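Local atomic coordinates of peptidase M28 (Shewanella amazonensis SB2B, PDB entry 3IIB), a protein that probably acts as a zinc-dependent exopeptidase of the M28 family, a carboxypeptidase or dipeptidase that works as a homodimer. Residues F133-T138 with I170-G175; A78-L83 with L90-L95. One frame throughout, in Å; residues are numbered along the deposited sequence.

Contact 1: residues F133-T138 with I170-G175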
loop_
_atom_site.group_PDB
_atom_site.type_symbol
_atom_site.label_atom_id
_atom_site.label_comp_id
_atom_site.label_asym_id
_atom_site.label_seq_id
_atom_site.Cartn_x
_atom_site.Cartn_y
_atom_site.Cartn_z
ATOM N N PHE A 133 5.313 -23.124 0.590
ATOM C CA PHE A 133 5.485 -21.683 0.347
ATOM C C PHE A 133 6.146 -21.513 -1.025
ATOM O O PHE A 133 7.309 -21.843 -1.205
ATOM C CB PHE A 133 6.289 -21.052 1.511
ATOM C CG PHE A 133 6.802 -19.645 1.261
ATOM C CD1 PHE A 133 5.986 -18.649 0.691
ATOM C CD2 PHE A 133 8.128 -19.328 1.568
ATOM C CE1 PHE A 133 6.492 -17.368 0.439
ATOM C CE2 PHE A 133 8.620 -18.061 1.356
ATOM C CZ PHE A 133 7.819 -17.083 0.771
ATOM N N ILE A 134 5.389 -21.012 -2.004
ATOM C CA ILE A 134 5.944 -20.667 -3.293
ATOM C C ILE A 134 6.348 -19.204 -3.249
ATOM O O ILE A 134 5.507 -18.336 -2.972
ATOM C CB ILE A 134 4.925 -20.852 -4.457
ATOM C CG1 ILE A 134 4.477 -22.308 -4.600
ATOM C CG2 ILE A 134 5.537 -20.264 -5.802
ATOM C CD1 ILE A 134 3.362 -22.584 -5.671
ATOM N N ASP A 135 7.638 -18.939 -3.490
ATOM C CA ASP A 135 8.205 -17.617 -3.313
ATOM C C ASP A 135 8.412 -16.822 -4.615
ATOM O O ASP A 135 8.956 -15.713 -4.568
ATOM C CB ASP A 135 9.536 -17.719 -2.578
ATOM C CG ASP A 135 10.127 -16.359 -2.232
ATOM O OD1 ASP A 135 9.421 -15.498 -1.654
ATOM O OD2 ASP A 135 11.328 -16.169 -2.519
ATOM N N ALA A 136 7.968 -17.339 -5.756
ATOM C CA ALA A 136 8.299 -16.692 -7.024
ATOM C C ALA A 136 7.903 -15.211 -7.056
ATOM O O ALA A 136 6.776 -14.883 -6.824
ATOM C CB ALA A 136 7.623 -17.407 -8.191
ATOM N N LYS A 137 8.851 -14.354 -7.420
ATOM C CA LYS A 137 8.635 -12.928 -7.573
ATOM C C LYS A 137 8.192 -12.653 -8.992
ATOM O O LYS A 137 8.676 -13.289 -9.918
ATOM C CB LYS A 137 9.939 -12.162 -7.311
ATOM C CG LYS A 137 10.370 -12.177 -5.864
ATOM C CD LYS A 137 11.657 -11.362 -5.656
ATOM C CE LYS A 137 12.099 -11.375 -4.212
ATOM N NZ LYS A 137 13.454 -10.759 -4.059
ATOM N N THR A 138 7.282 -11.701 -9.143
ATOM C CA THR A 138 6.726 -11.346 -10.446
ATOM C C THR A 138 7.480 -10.143 -11.002
ATOM O O THR A 138 7.543 -9.104 -10.363
ATOM C CB THR A 138 5.243 -11.025 -10.284
ATOM O OG1 THR A 138 4.574 -12.182 -9.738
ATOM C CG2 THR A 138 4.573 -10.648 -11.621
ATOM N N ILE A 170 0.909 -21.264 1.233
ATOM C CA ILE A 170 0.985 -19.817 1.106
ATOM C C ILE A 170 1.843 -19.490 -0.090
ATOM O O ILE A 170 2.836 -20.171 -0.346
ATOM C CB ILE A 170 1.563 -19.104 2.369
ATOM C CG1 ILE A 170 2.839 -19.768 2.851
ATOM C CG2 ILE A 170 0.481 -19.053 3.528
ATOM C CD1 ILE A 170 3.724 -18.864 3.830
ATOM N N ILE A 171 1.481 -18.419 -0.790
ATOM C CA ILE A 171 2.297 -17.934 -1.887
ATOM C C ILE A 171 2.709 -16.473 -1.681
ATOM O O ILE A 171 1.985 -15.670 -1.075
ATOM C CB ILE A 171 1.604 -18.101 -3.281
ATOM C CG1 ILE A 171 0.412 -17.141 -3.474
ATOM C CG2 ILE A 171 1.289 -19.585 -3.546
ATOM C CD1 ILE A 171 -0.160 -17.169 -4.923
ATOM N N ARG A 172 3.878 -16.121 -2.194
ATOM C CA ARG A 172 4.160 -14.724 -2.436
ATOM C C ARG A 172 3.156 -14.201 -3.445
ATOM O O ARG A 172 3.008 -14.748 -4.543
ATOM C CB ARG A 172 5.565 -14.514 -3.000
ATOM C CG ARG A 172 5.902 -13.044 -3.356
ATOM C CD ARG A 172 7.286 -12.928 -4.014
ATOM N NE ARG A 172 8.371 -13.192 -3.078
ATOM C CZ ARG A 172 8.955 -12.267 -2.313
ATOM N NH1 ARG A 172 8.582 -10.967 -2.381
ATOM N NH2 ARG A 172 9.935 -12.625 -1.490
ATOM N N SER A 173 2.470 -13.131 -3.052
ATOM C CA SER A 173 1.476 -12.482 -3.900
ATOM C C SER A 173 2.002 -12.299 -5.300
ATOM O O SER A 173 3.180 -11.918 -5.499
ATOM C CB SER A 173 1.091 -11.127 -3.329
ATOM O OG SER A 173 0.175 -11.270 -2.239
ATOM N N ILE A 174 1.115 -12.556 -6.274
ATOM C CA ILE A 174 1.451 -12.426 -7.674
ATOM C C ILE A 174 1.314 -10.945 -8.037
ATOM O O ILE A 174 0.326 -10.505 -8.635
ATOM C CB ILE A 174 0.604 -13.347 -8.600
ATOM C CG1 ILE A 174 0.539 -14.777 -8.054
ATOM C CG2 ILE A 174 1.185 -13.283 -10.041
ATOM C CD1 ILE A 174 1.919 -15.451 -7.863
ATOM N N GLY A 175 2.325 -10.180 -7.634
ATOM C CA GLY A 175 2.257 -8.715 -7.688
ATOM C C GLY A 175 3.634 -8.184 -7.850
ATOM O O GLY A 175 4.604 -8.842 -7.470
HETATM O O HOH W 1 4.587 -16.616 -6.099
HETATM O O HOH W 2 5.141 -12.720 -7.165
HETATM O O HOH W 3 6.918 -10.070 -6.665
#
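F133-T138 and I170-G175 run parallel at the C-terminal ends of the two strands of a beta-alpha-beta unit: strand 131-134, helix 145-163, strand 168-172. Backbone bonds join I134 N to I170 O and R172 N to I134 O, the second at 2.9 Å and nearly straight (167°). On one face of the sheet F133 lies against I170, ring atom CD1 3.9 Å from the isoleucine CD1, while I170 O lies at the ring edge; on the other face I134 CB meets I171 CG2.

Where the strands end, R172 takes over. Its CG stands anti to the backbone N (chi1 177°) and the chain bends at chi3, which brings the guanidinium beside D135. NE and NH2 both bind OD1 of D135, each at 2.9 Å, in a salt bridge; NH2 arrives on the syn side, NE from above the carboxylate plane. NE also reaches D135 O at 3.0 Å. K137 lays its aliphatic chain over one guanidinium face, CE 3.7 Å from R172 NH2. Past R172 the two chains bow apart and close again at T138 and G175, and three waters bridge the gap: one joins A136 O to R172 O, another links A136 O, S173 O and T138 OG1, and a third connects T138 N with G175 O. T138 OG1 is also hydrogen-bonded to T150 OG1 of helix 145-163.

The D135 and R172 pair belongs to a wider network, since R112 on strand 106-113 binds D135 OD2 and D207 of helix 203-213 binds R172 NH2. Strand 131-134 is flanked in the sheet by strands 106-113 and 168-172, the latter continuing to strand 198-201; helix 203-213 packs on F133 and I170, and helix 145-163 on I171 and I174.

Contact 2: residues A78-L83 with L90-L95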
loop_
_atom_site.group_PDB
_atom_site.type_symbol
_atom_site.label_atom_id
_atom_site.label_comp_id
_atom_site.label_asym_id
_atom_site.label_seq_id
_atom_site.Cartn_x
_atom_site.Cartn_y
_atom_site.Cartn_z
ATOM N N ALA A 78 -9.227 -13.767 7.532
ATOM C CA ALA A 78 -7.908 -14.204 7.090
ATOM C C ALA A 78 -6.926 -13.639 8.119
ATOM O O ALA A 78 -6.797 -12.426 8.261
ATOM C CB ALA A 78 -7.593 -13.684 5.690
ATOM N N LYS A 79 -6.284 -14.523 8.858
ATOM C CA LYS A 79 -5.279 -14.143 9.832
ATOM C C LYS A 79 -4.105 -15.095 9.696
ATOM O O LYS A 79 -4.283 -16.307 9.585
ATOM C CB LYS A 79 -5.818 -14.264 11.243
ATOM C CG LYS A 79 -6.892 -13.283 11.588
ATOM C CD LYS A 79 -7.480 -13.602 12.967
ATOM C CE LYS A 79 -6.436 -13.495 14.078
ATOM N NZ LYS A 79 -7.065 -13.631 15.440
ATOM N N ALA A 80 -2.903 -14.554 9.656
ATOM C CA ALA A 80 -1.721 -15.399 9.640
ATOM C C ALA A 80 -0.597 -14.744 10.421
ATOM O O ALA A 80 -0.540 -13.520 10.564
ATOM C CB ALA A 80 -1.294 -15.709 8.229
ATOM N N SER A 81 0.254 -15.567 11.002
ATOM C CA SER A 81 1.462 -15.027 11.639
ATOM C C SER A 81 2.593 -16.030 11.603
ATOM O O SER A 81 2.390 -17.228 11.376
ATOM C CB SER A 81 1.154 -14.590 13.067
ATOM O OG SER A 81 0.835 -15.716 13.835
ATOM N N ILE A 82 3.812 -15.541 11.793
ATOM C CA ILE A 82 4.946 -16.435 12.004
ATOM C C ILE A 82 5.021 -16.729 13.487
ATOM O O ILE A 82 4.977 -15.810 14.328
ATOM C CB ILE A 82 6.221 -15.764 11.539
ATOM C CG1 ILE A 82 6.200 -15.614 10.005
ATOM C CG2 ILE A 82 7.409 -16.563 11.979
ATOM C CD1 ILE A 82 7.389 -14.649 9.589
ATOM N N LEU A 83 5.099 -18.014 13.817
ATOM C CA LEU A 83 5.193 -18.463 15.220
ATOM C C LEU A 83 6.632 -18.621 15.682
ATOM O O LEU A 83 6.936 -18.389 16.865
ATOM C CB LEU A 83 4.429 -19.780 15.436
ATOM C CG LEU A 83 2.927 -19.776 15.119
ATOM C CD1 LEU A 83 2.345 -21.193 15.350
ATOM C CD2 LEU A 83 2.175 -18.770 15.954
ATOM N N LEU A 90 1.663 -11.524 9.832
ATOM C CA LEU A 90 1.633 -11.500 8.384
ATOM C C LEU A 90 0.353 -10.835 7.869
ATOM O O LEU A 90 -0.660 -10.736 8.589
ATOM C CB LEU A 90 1.728 -12.922 7.865
ATOM C CG LEU A 90 2.952 -13.742 8.246
ATOM C CD1 LEU A 90 2.695 -15.234 7.969
ATOM C CD2 LEU A 90 4.259 -13.261 7.555
ATOM N N VAL A 91 0.404 -10.346 6.632
ATOM C CA VAL A 91 -0.765 -9.767 5.969
ATOM C C VAL A 91 -1.043 -10.774 4.838
ATOM O O VAL A 91 -0.191 -11.045 3.987
ATOM C CB VAL A 91 -0.544 -8.341 5.420
ATOM C CG1 VAL A 91 -1.618 -7.975 4.382
ATOM C CG2 VAL A 91 -0.545 -7.279 6.614
ATOM N N VAL A 92 -2.205 -11.369 4.920
ATOM C CA VAL A 92 -2.549 -12.535 4.118
ATOM C C VAL A 92 -3.939 -12.316 3.552
ATOM O O VAL A 92 -4.760 -11.627 4.153
ATOM C CB VAL A 92 -2.490 -13.830 4.983
ATOM C CG1 VAL A 92 -3.559 -13.841 6.071
ATOM C CG2 VAL A 92 -2.616 -15.074 4.151
ATOM N N THR A 93 -4.224 -12.983 2.444
ATOM C CA THR A 93 -5.593 -13.128 1.982
ATOM C C THR A 93 -5.801 -14.515 1.359
ATOM O O THR A 93 -4.896 -15.080 0.752
ATOM C CB THR A 93 -5.954 -12.006 0.975
ATOM O OG1 THR A 93 -7.381 -11.945 0.833
ATOM C CG2 THR A 93 -5.285 -12.254 -0.363
ATOM N N ALA A 94 -7.010 -15.045 1.489
ATOM C CA ALA A 94 -7.337 -16.324 0.883
ATOM C C ALA A 94 -7.258 -16.159 -0.639
ATOM O O ALA A 94 -7.662 -15.111 -1.192
ATOM C CB ALA A 94 -8.781 -16.765 1.288
ATOM N N LEU A 95 -6.788 -17.207 -1.299
ATOM C CA LEU A 95 -6.969 -17.334 -2.735
ATOM C C LEU A 95 -8.434 -17.592 -3.011
ATOM O O LEU A 95 -9.120 -18.239 -2.231
ATOM C CB LEU A 95 -6.076 -18.435 -3.317
ATOM C CG LEU A 95 -4.569 -18.207 -3.085
ATOM C CD1 LEU A 95 -3.741 -19.275 -3.881
ATOM C CD2 LEU A 95 -4.146 -16.779 -3.417
HETATM O O HOH W 4 -2.875 -11.702 9.532
#
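L90 O and A80 N are joined through a water, which donates to L90 O at 2.6 Å and accepts from A80 N at 2.9 Å. The direct bond between the arms of the beta hairpin, L90 N to A80 O, spans 3.1 Å and comes from above the carbonyl plane; nearer the turn I82 and Q88 are bonded through the backbone. Strands 78-83 and 92-94 run at 136° to each other, well short of antiparallel, and side chains carry the contact.

V92 holds CG1 between its backbone N and carbonyl carbon (chi1 66°), which turns that methyl onto the CB of A80, 3.6 Å away; the same CG1 lies 4.1 Å from A78 CB. L90 spreads its two methyls along the first strand: CD1 rests on the backbone of S81, 3.7 Å from its C atom, and CD2 meets I82 CG1 at 3.9 Å, the two side chains crossing at about a right angle.

Strand 62-84 pairs on with strand 220-242 through K79 and S81, which bond to the backbones of E224 and S222. Beyond strand 88-94 comes strand 198-201, whose A199 and I201 touch V92, and I82 packs on L208, I209 and M212 of helix 203-213.

In the fold
Along the chain the hairpin of contact 2 comes first and is complete before contact 1 begins; their centres lie about 13 Å apart, on the same side of the chain's centre. Both belong to the large mixed sheet, where strand 198-201 bridges them: it pairs antiparallel with the hairpin strand 88-94 and parallel with strand 168-172. Helix 203-213 packs against residues of both contacts, and they meet directly where I171 CD1 touches L95 CD2. The hairpin and the beta-alpha-beta unit are thus neighbouring parts of one sheet. The side chains of I174 and T93 lie about 11 and 13 Å from a bound zinc ion, and about 7 and 8 Å from the side chain of the zinc ligand H402.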